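Local coordinates for entry-fusion complex associated protein OPG083 (Vaccinia virus, PDB 6CJ6) that forms part of the poxvirus entry-fusion complex, which merges viral and cellular membranes and opens a pore for the virion core to enter the host cytoplasm, at residues 13-18 / 138-143. Residues are numbered along the deposited sequence; the frame is centred on the assembly and turned at random.
Sequences LFIDSY and QIVNTG. With PDO (1,3-propandiol), chain X; MOH (methanol), chain B.
Ile15 reaches from the helix to the strand. With CG1 anti to the backbone N (chi1 -166°), its longer branch passes over the carbonyl of Gln138 (Ile15 CG1 to Gln138 O 3.6 Å) and ends at Val140, Ile15 CD1 lying 3.8 Å from Val140 CG1; the two side chains run antiparallel alongside one another. The other branch, CG2, lies against the amide of Gln138, 3.5 Å from Gln138 OE1. Val140 CG1 also meets Tyr18 obliquely, 4.1 Å from Tyr18 CE2, while Ile15 CD1 borders the same ring at its edge, in plane. One methyl of the strand thus touches two side chains a helical turn apart.

At the partly exposed end, Asp16 stands roughly perpendicular to Gln138, carboxylate and amide planes 64° apart. A water joins them instead of a direct bond: it donates to Asp16 OD1 (3.1 Å) and accepts from Gln138 NE2 (3.2 Å). At the buried end Tyr18 OH and the methyl Thr142 CG2 face each other end on at 3.8 Å. This hydroxyl is buried with no hydrogen-bonding partner in the model; a methanol, probably from the crystallisation liquor, sits beside it and Thr142.

This is helix-on-sheet packing in a poxvirus L1/F9-family protein: helix 10-24 lies against a parallel sheet face, segment axes 9.4 Å apart and inclined 38°. Strand 133-141 pairs with strand 47-53 through Ile139 and Asn141. Leu19 and Leu22 extend the helix's cover over Val140, Tyr18 also rests on Ser62, Met66 and Ser69 of helix 59-74, and Thr142 leans on Ala147 of helix 145-158.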
loop_
_atom_site.group_PDB
_atom_site.type_symbol
_atom_site.label_atom_id
_atom_site.label_comp_id
_atom_site.label_asym_id
_atom_site.label_seq_id
_atom_site.Cartn_x
_atom_site.Cartn_y
_atom_site.Cartn_z
ATOM N N LEU A 13 9.923 -0.876 -2.309
ATOM C CA LEU A 13 9.956 -0.822 -3.766
ATOM C C LEU A 13 8.574 -0.528 -4.336
ATOM O O LEU A 13 8.444 0.232 -5.304
ATOM C CB LEU A 13 10.508 -2.132 -4.328
ATOM C CG LEU A 13 11.884 -2.545 -3.804
ATOM C CD1 LEU A 13 12.394 -3.777 -4.533
ATOM C CD2 LEU A 13 12.871 -1.393 -3.925
ATOM N N PHE A 14 7.529 -1.114 -3.747
ATOM C CA PHE A 14 6.176 -0.893 -4.246
ATOM C C PHE A 14 5.759 0.560 -4.079
ATOM O O PHE A 14 5.287 1.198 -5.029
ATOM C CB PHE A 14 5.191 -1.821 -3.530
ATOM C CG PHE A 14 3.747 -1.415 -3.684
ATOM C CD1 PHE A 14 3.025 -1.782 -4.807
ATOM C CD2 PHE A 14 3.115 -0.666 -2.703
ATOM C CE1 PHE A 14 1.699 -1.407 -4.951
ATOM C CE2 PHE A 14 1.794 -0.286 -2.841
ATOM C CZ PHE A 14 1.083 -0.658 -3.968
ATOM N N ILE A 15 5.918 1.105 -2.871
ATOM C CA ILE A 15 5.404 2.444 -2.611
ATOM C C ILE A 15 6.176 3.487 -3.411
ATOM O O ILE A 15 5.597 4.463 -3.898
ATOM C CB ILE A 15 5.354 2.748 -1.101
ATOM C CG1 ILE A 15 4.499 3.991 -0.843
ATOM C CG2 ILE A 15 6.751 2.922 -0.523
ATOM C CD1 ILE A 15 3.071 3.855 -1.335
ATOM N N ASP A 16 7.486 3.291 -3.580
ATOM C CA ASP A 16 8.266 4.216 -4.395
ATOM C C ASP A 16 7.763 4.230 -5.830
ATOM O O ASP A 16 7.661 5.294 -6.451
ATOM C CB ASP A 16 9.747 3.841 -4.341
ATOM C CG ASP A 16 10.367 4.120 -2.987
ATOM O OD1 ASP A 16 9.707 4.783 -2.162
ATOM O OD2 ASP A 16 11.510 3.674 -2.747
ATOM N N SER A 17 7.434 3.053 -6.370
ATOM C CA SER A 17 6.810 2.977 -7.686
ATOM C C SER A 17 5.435 3.628 -7.678
ATOM O O SER A 17 5.088 4.385 -8.593
ATOM C CB SER A 17 6.689 1.514 -8.111
ATOM O OG SER A 17 5.819 1.377 -9.222
ATOM N N TYR A 18 4.638 3.341 -6.650
ATOM C CA TYR A 18 3.270 3.844 -6.604
ATOM C C TYR A 18 3.239 5.358 -6.431
ATOM O O TYR A 18 2.377 6.033 -7.005
ATOM C CB TYR A 18 2.504 3.140 -5.482
ATOM C CG TYR A 18 1.053 3.538 -5.367
ATOM C CD1 TYR A 18 0.225 3.556 -6.483
ATOM C CD2 TYR A 18 0.504 3.875 -4.138
ATOM C CE1 TYR A 18 -1.104 3.913 -6.378
ATOM C CE2 TYR A 18 -0.824 4.233 -4.024
ATOM C CZ TYR A 18 -1.622 4.250 -5.146
ATOM O OH TYR A 18 -2.944 4.609 -5.035
ATOM N N GLN A 138 6.094 4.095 4.262
ATOM C CA GLN A 138 5.378 5.238 3.710
ATOM C C GLN A 138 3.924 4.859 3.459
ATOM O O GLN A 138 3.638 3.977 2.642
ATOM C CB GLN A 138 6.043 5.684 2.412
ATOM C CG GLN A 138 7.409 6.301 2.614
ATOM C CD GLN A 138 8.315 6.097 1.425
ATOM O OE1 GLN A 138 8.934 5.042 1.277
ATOM N NE2 GLN A 138 8.398 7.105 0.564
ATOM N N ILE A 139 3.008 5.525 4.157
ATOM C CA ILE A 139 1.575 5.290 4.027
ATOM C C ILE A 139 0.958 6.534 3.402
ATOM O O ILE A 139 1.068 7.636 3.956
ATOM C CB ILE A 139 0.927 4.957 5.382
ATOM C CG1 ILE A 139 1.075 3.468 5.703
ATOM C CG2 ILE A 139 -0.544 5.328 5.388
ATOM C CD1 ILE A 139 2.456 3.049 6.130
ATOM N N VAL A 140 0.317 6.366 2.248
ATOM C CA VAL A 140 -0.264 7.478 1.505
ATOM C C VAL A 140 -1.780 7.349 1.516
ATOM O O VAL A 140 -2.326 6.293 1.173
ATOM C CB VAL A 140 0.297 7.572 0.074
ATOM C CG1 VAL A 140 0.191 6.238 -0.644
ATOM C CG2 VAL A 140 -0.419 8.664 -0.708
ATOM N N ASN A 141 -2.456 8.418 1.926
ATOM C CA ASN A 141 -3.910 8.486 1.892
ATOM C C ASN A 141 -4.340 9.021 0.533
ATOM O O ASN A 141 -3.914 10.108 0.130
ATOM C CB ASN A 141 -4.423 9.423 2.983
ATOM C CG ASN A 141 -5.922 9.643 2.899
ATOM O OD1 ASN A 141 -6.676 8.721 2.581
ATOM N ND2 ASN A 141 -6.362 10.869 3.165
ATOM N N THR A 142 -5.185 8.270 -0.171
ATOM C CA THR A 142 -5.762 8.753 -1.420
ATOM C C THR A 142 -7.217 9.182 -1.271
ATOM O O THR A 142 -7.936 9.262 -2.272
ATOM C CB THR A 142 -5.605 7.735 -2.550
ATOM O OG1 THR A 142 -6.139 6.469 -2.141
ATOM C CG2 THR A 142 -4.138 7.606 -2.947
ATOM N N GLY A 143 -7.660 9.473 -0.051
ATOM C CA GLY A 143 -8.995 9.999 0.148
ATOM C C GLY A 143 -10.116 9.056 -0.208
ATOM O O GLY A 143 -11.244 9.503 -0.428
HETATM C C1 PDO X . 9.576 2.411 -10.429
HETATM O O1 PDO X . 9.593 2.472 -8.998
HETATM C C2 PDO X . 8.135 2.320 -10.917
HETATM C C3 PDO X . 7.554 3.706 -11.163
HETATM O O3 PDO X . 6.158 3.592 -11.463
HETATM C C MOH B . -4.040 4.325 -2.085
HETATM O O MOH B . -4.340 4.417 -0.707
HETATM O O HOH W 1 9.353 7.816 -2.432
#